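Local coordinates for protein endo-1,4-beta-mannanase (Eisenia fetida, PDB 5Y6T) that probably hydrolyses internal beta-1,4-mannosidic bonds in mannans, as a cold-adapted family GH5 endo-mannanase of an earthworm, at residues Glu20-Gln32 with Ala315-Asn329. Numbering follows the deposited sequence. Where two conformers were deposited one is given.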
loop_
_atom_site.group_PDB
_atom_site.type_symbol
_atom_site.label_atom_id
_atom_site.label_comp_id
_atom_site.label_asym_id
_atom_site.label_seq_id
_atom_site.Cartn_x
_atom_site.Cartn_y
_atom_site.Cartn_z
ATOM N N GLU A 20 7.779 -20.455 4.648
ATOM C CA GLU A 20 7.788 -19.964 5.989
ATOM C C GLU A 20 6.905 -18.701 6.171
ATOM O O GLU A 20 6.844 -17.824 5.287
ATOM C CB GLU A 20 9.249 -19.669 6.300
ATOM C CG GLU A 20 9.561 -19.117 7.681
ATOM C CD GLU A 20 11.071 -19.126 7.995
ATOM O OE1 GLU A 20 11.858 -18.751 7.108
ATOM O OE2 GLU A 20 11.465 -19.507 9.130
ATOM N N LYS A 21 6.229 -18.620 7.302
ATOM C CA LYS A 21 5.503 -17.396 7.613
ATOM C C LYS A 21 6.478 -16.258 7.854
ATOM O O LYS A 21 7.510 -16.413 8.564
ATOM C CB LYS A 21 4.598 -17.558 8.822
ATOM C CG LYS A 21 3.846 -16.289 9.195
ATOM C CD LYS A 21 3.134 -16.481 10.538
ATOM C CE LYS A 21 2.206 -15.365 10.892
ATOM N NZ LYS A 21 0.991 -15.370 10.076
ATOM N N VAL A 22 6.191 -15.127 7.225
ATOM C CA VAL A 22 7.074 -13.928 7.340
ATOM C C VAL A 22 6.212 -12.743 7.748
ATOM O O VAL A 22 5.050 -12.687 7.429
ATOM C CB VAL A 22 7.846 -13.640 6.029
ATOM C CG1 VAL A 22 8.893 -14.732 5.822
ATOM C CG2 VAL A 22 6.945 -13.580 4.800
ATOM N N PHE A 23 6.834 -11.774 8.421
ATOM C CA PHE A 23 6.146 -10.568 8.865
ATOM C C PHE A 23 6.846 -9.363 8.245
ATOM O O PHE A 23 8.042 -9.253 8.368
ATOM C CB PHE A 23 6.237 -10.500 10.378
ATOM C CG PHE A 23 5.552 -9.310 10.993
ATOM C CD1 PHE A 23 6.234 -8.125 11.150
ATOM C CD2 PHE A 23 4.197 -9.380 11.369
ATOM C CE1 PHE A 23 5.605 -7.015 11.718
ATOM C CE2 PHE A 23 3.579 -8.285 11.963
ATOM C CZ PHE A 23 4.296 -7.139 12.177
ATOM N N MET A 24 6.105 -8.446 7.628
ATOM C CA MET A 24 6.754 -7.305 7.010
ATOM C C MET A 24 6.899 -6.178 8.041
ATOM O O MET A 24 5.926 -5.505 8.402
ATOM C CB MET A 24 5.903 -6.780 5.818
ATOM C CG MET A 24 5.663 -7.811 4.737
ATOM S SD MET A 24 7.143 -8.270 3.823
ATOM C CE MET A 24 7.667 -9.739 4.728
ATOM N N SER A 25 8.126 -5.944 8.489
ATOM C CA SER A 25 8.421 -4.922 9.460
ATOM C C SER A 25 9.256 -3.826 8.836
ATOM O O SER A 25 10.288 -4.115 8.314
ATOM C CB SER A 25 9.173 -5.498 10.651
ATOM O OG SER A 25 9.521 -4.529 11.605
ATOM N N GLY A 26 8.757 -2.608 8.781
ATOM C CA GLY A 26 9.467 -1.585 8.070
ATOM C C GLY A 26 8.805 -0.241 8.126
ATOM O O GLY A 26 8.108 0.058 9.080
ATOM N N MET A 27 9.148 0.612 7.179
ATOM C CA MET A 27 8.607 1.976 7.146
ATOM C C MET A 27 8.013 2.296 5.814
ATOM O O MET A 27 8.520 1.852 4.768
ATOM C CB MET A 27 9.736 3.014 7.432
ATOM C CG MET A 27 10.457 2.783 8.735
ATOM S SD MET A 27 11.578 4.209 9.024
ATOM C CE MET A 27 12.679 3.554 10.271
ATOM N N ASN A 28 6.976 3.125 5.855
ATOM C CA ASN A 28 6.622 3.866 4.703
ATOM C C ASN A 28 7.754 4.861 4.458
ATOM O O ASN A 28 8.196 5.502 5.419
ATOM C CB ASN A 28 5.348 4.661 4.924
ATOM C CG ASN A 28 4.119 3.814 4.960
ATOM O OD1 ASN A 28 3.474 3.647 3.941
ATOM N ND2 ASN A 28 3.744 3.356 6.152
ATOM N N ILE A 29 8.184 4.991 3.215
ATOM C CA ILE A 29 9.216 6.050 2.881
ATOM C C ILE A 29 8.621 7.449 3.193
ATOM O O ILE A 29 9.280 8.191 3.922
ATOM C CB ILE A 29 9.901 5.898 1.533
ATOM C CG1 ILE A 29 10.506 4.505 1.439
ATOM C CG2 ILE A 29 10.968 6.951 1.312
ATOM C CD1 ILE A 29 11.376 4.114 2.596
ATOM N N ALA A 30 7.432 7.811 2.734
ATOM C CA ALA A 30 6.726 7.236 1.567
ATOM C C ALA A 30 7.208 7.822 0.224
ATOM O O ALA A 30 6.867 7.331 -0.854
ATOM C CB ALA A 30 5.254 7.404 1.701
ATOM N N TRP A 31 8.053 8.828 0.312
ATOM C CA TRP A 31 8.662 9.503 -0.811
ATOM C C TRP A 31 9.896 10.251 -0.351
ATOM O O TRP A 31 10.128 10.372 0.817
ATOM C CB TRP A 31 7.756 10.526 -1.479
ATOM C CG TRP A 31 7.257 11.613 -0.519
ATOM C CD1 TRP A 31 7.917 12.738 -0.121
ATOM C CD2 TRP A 31 6.049 11.571 0.217
ATOM N NE1 TRP A 31 7.143 13.435 0.780
ATOM C CE2 TRP A 31 5.994 12.732 1.022
ATOM C CE3 TRP A 31 4.999 10.638 0.302
ATOM C CZ2 TRP A 31 4.870 13.040 1.848
ATOM C CZ3 TRP A 31 3.898 10.940 1.127
ATOM C CH2 TRP A 31 3.863 12.091 1.916
ATOM N N GLN A 32 10.691 10.682 -1.321
ATOM C CA GLN A 32 11.761 11.692 -1.072
ATOM C C GLN A 32 11.289 13.009 -1.662
ATOM O O GLN A 32 11.078 13.996 -0.932
ATOM C CB GLN A 32 13.078 11.239 -1.684
ATOM C CG GLN A 32 14.259 12.213 -1.558
ATOM C CD GLN A 32 14.679 12.479 -0.126
ATOM O OE1 GLN A 32 14.367 11.734 0.795
ATOM N NE2 GLN A 32 15.376 13.583 0.064
ATOM N N ALA A 315 1.362 -5.496 16.563
ATOM C CA ALA A 315 1.163 -6.020 15.214
ATOM C C ALA A 315 1.707 -7.456 15.111
ATOM O O ALA A 315 1.087 -8.348 14.552
ATOM C CB ALA A 315 1.866 -5.148 14.226
ATOM N N TYR A 316 2.888 -7.643 15.683
ATOM C CA TYR A 316 3.630 -8.906 15.615
ATOM C C TYR A 316 2.936 -10.020 16.382
ATOM O O TYR A 316 2.929 -11.182 15.952
ATOM C CB TYR A 316 5.097 -8.735 16.058
ATOM C CG TYR A 316 5.891 -9.986 15.816
ATOM C CD1 TYR A 316 6.414 -10.262 14.531
ATOM C CD2 TYR A 316 6.122 -10.863 16.819
ATOM C CE1 TYR A 316 7.114 -11.431 14.267
ATOM C CE2 TYR A 316 6.854 -12.020 16.592
ATOM C CZ TYR A 316 7.329 -12.318 15.302
ATOM O OH TYR A 316 8.033 -13.462 15.019
ATOM N N THR A 317 2.359 -9.667 17.519
ATOM C CA THR A 317 1.868 -10.675 18.438
ATOM C C THR A 317 0.356 -10.931 18.367
ATOM O O THR A 317 -0.107 -11.894 18.929
ATOM C CB THR A 317 2.210 -10.275 19.880
ATOM O OG1 THR A 317 1.607 -9.023 20.215
ATOM C CG2 THR A 317 3.728 -10.210 20.071
ATOM N N GLN A 318 -0.377 -10.061 17.701
ATOM C CA GLN A 318 -1.857 -10.141 17.705
ATOM C C GLN A 318 -2.402 -10.394 16.298
ATOM O O GLN A 318 -3.577 -10.014 16.009
ATOM C CB GLN A 318 -2.394 -8.829 18.286
ATOM C CG GLN A 318 -1.992 -8.661 19.762
ATOM C CD GLN A 318 -2.600 -9.744 20.638
ATOM O OE1 GLN A 318 -3.645 -10.248 20.336
ATOM N NE2 GLN A 318 -1.929 -10.082 21.755
ATOM N N GLY A 319 -1.622 -11.057 15.453
ATOM C CA GLY A 319 -2.238 -11.703 14.246
ATOM C C GLY A 319 -2.061 -10.991 12.909
ATOM O O GLY A 319 -2.576 -11.442 11.875
ATOM N N TYR A 320 -1.279 -9.912 12.901
ATOM C CA TYR A 320 -1.040 -9.140 11.658
ATOM C C TYR A 320 0.177 -9.672 10.907
ATOM O O TYR A 320 1.043 -10.337 11.467
ATOM C CB TYR A 320 -0.932 -7.644 11.958
ATOM C CG TYR A 320 -2.167 -7.094 12.618
ATOM C CD1 TYR A 320 -2.356 -7.188 13.998
ATOM C CD2 TYR A 320 -3.237 -6.641 11.876
ATOM C CE1 TYR A 320 -3.522 -6.768 14.621
ATOM C CE2 TYR A 320 -4.381 -6.226 12.466
ATOM C CZ TYR A 320 -4.551 -6.283 13.837
ATOM O OH TYR A 320 -5.729 -5.885 14.374
ATOM N N CYS A 321 0.242 -9.411 9.594
ATOM C CA CYS A 321 1.324 -9.866 8.779
ATOM C C CYS A 321 2.377 -8.785 8.461
ATOM O O CYS A 321 3.304 -9.015 7.718
ATOM C CB CYS A 321 0.830 -10.497 7.477
ATOM S SG CYS A 321 0.110 -9.342 6.269
ATOM N N GLY A 322 2.202 -7.613 9.030
ATOM C CA GLY A 322 3.175 -6.556 8.874
ATOM C C GLY A 322 2.758 -5.317 9.653
ATOM O O GLY A 322 1.618 -5.189 10.139
ATOM N N ALA A 323 3.756 -4.420 9.749
ATOM C CA ALA A 323 3.645 -3.142 10.365
ATOM C C ALA A 323 4.610 -2.155 9.681
ATOM O O ALA A 323 5.781 -2.422 9.665
ATOM C CB ALA A 323 3.974 -3.302 11.830
ATOM N N TRP A 324 4.053 -1.109 9.058
ATOM C CA TRP A 324 4.833 -0.081 8.430
ATOM C C TRP A 324 4.535 1.259 9.056
ATOM O O TRP A 324 3.453 1.754 8.927
ATOM C CB TRP A 324 4.597 0.008 6.952
ATOM C CG TRP A 324 5.012 -1.239 6.192
ATOM C CD1 TRP A 324 6.131 -1.986 6.384
ATOM C CD2 TRP A 324 4.315 -1.834 5.095
ATOM N NE1 TRP A 324 6.149 -3.020 5.489
ATOM C CE2 TRP A 324 5.036 -2.941 4.692
ATOM C CE3 TRP A 324 3.122 -1.541 4.435
ATOM C CZ2 TRP A 324 4.607 -3.759 3.619
ATOM C CZ3 TRP A 324 2.694 -2.332 3.392
ATOM C CH2 TRP A 324 3.448 -3.413 2.967
ATOM N N SER A 325 5.550 1.830 9.733
ATOM C CA SER A 325 5.391 3.138 10.368
ATOM C C SER A 325 5.360 4.296 9.379
ATOM O O SER A 325 5.814 4.175 8.234
ATOM C CB SER A 325 6.494 3.302 11.408
ATOM O OG SER A 325 7.780 3.249 10.823
ATOM N N TRP A 326 4.874 5.441 9.860
ATOM C CA TRP A 326 4.725 6.636 9.072
ATOM C C TRP A 326 5.676 7.749 9.653
ATOM O O TRP A 326 5.500 8.159 10.801
ATOM C CB TRP A 326 3.269 7.142 9.084
ATOM C CG TRP A 326 3.089 8.265 8.137
ATOM C CD1 TRP A 326 3.092 9.612 8.423
ATOM C CD2 TRP A 326 2.966 8.158 6.720
ATOM N NE1 TRP A 326 3.003 10.357 7.243
ATOM C CE2 TRP A 326 2.874 9.483 6.192
ATOM C CE3 TRP A 326 2.880 7.067 5.828
ATOM C CZ2 TRP A 326 2.767 9.735 4.807
ATOM C CZ3 TRP A 326 2.733 7.339 4.474
ATOM C CH2 TRP A 326 2.673 8.661 3.991
ATOM N N GLN A 327 6.575 8.296 8.850
ATOM C CA GLN A 327 7.149 7.803 7.605
ATOM C C GLN A 327 8.661 8.158 7.688
ATOM O O GLN A 327 9.081 9.055 8.455
ATOM C CB GLN A 327 6.590 8.424 6.336
ATOM C CG GLN A 327 6.607 9.945 6.337
ATOM C CD GLN A 327 6.048 10.568 5.035
ATOM O OE1 GLN A 327 6.137 9.981 3.923
ATOM N NE2 GLN A 327 5.522 11.790 5.138
ATOM N N ALA A 328 9.485 7.426 6.920
ATOM C CA ALA A 328 10.976 7.484 6.987
ATOM C C ALA A 328 11.506 8.887 6.763
ATOM O O ALA A 328 12.494 9.246 7.391
ATOM C CB ALA A 328 11.625 6.526 6.027
ATOM N N ASN A 329 10.795 9.685 5.975
ATOM C CA ASN A 329 11.302 11.003 5.640
ATOM C C ASN A 329 11.013 11.997 6.770
ATOM O O ASN A 329 11.509 13.137 6.743
ATOM C CB ASN A 329 10.830 11.548 4.249
ATOM C CG ASN A 329 9.350 11.826 4.163
ATOM O OD1 ASN A 329 8.723 12.281 5.134
ATOM N ND2 ASN A 329 8.767 11.571 3.003
#
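A30 N donates to Q327 OE1 at 2.8 Å, in the carbonyl plane and on a lone pair of the Q327 amide. N329 ND2 bonds W31 O, also at 2.8 Å, from above that carbonyl plane. These bonds tie the loops beyond two parallel strands, 24-28 and 322-325. The strands are the first and last of the (beta/alpha)8 barrel of the GH5 family, so their pairing closes the barrel. Backbone bonds run from M24 N to C321 O through to A328 N to N28 O. S325 O takes two donors, N28 N and N28 ND2, the latter 3.0 Å away and 66° out of the carbonyl plane. N28 OD1 is hydrogen-bonded to R67 NH1. Cis peptides precede A30 and Q327. With chi1 at 57°, W31 brings one ring face to Q327 OE1 and N329 ND2, both toward its rim, their amides steeply turned. N329 ND2 is 3.3 Å above that ring. W31 CZ3 meets W326 CH2 at 3.9 Å, the rings oblique. With an alanine in place of W31, both amides would probably lose their aromatic cover and W326 a neighbour. The W326 ring lies near a bound Tris molecule and touches E297, consistent with a place in the substrate cleft. At the other barrel end, Y316 points its edge at one face of the F23 ring, planes 72° apart. On the opposite face, G322 CA sits 3.6 Å from the F23 ring centroid.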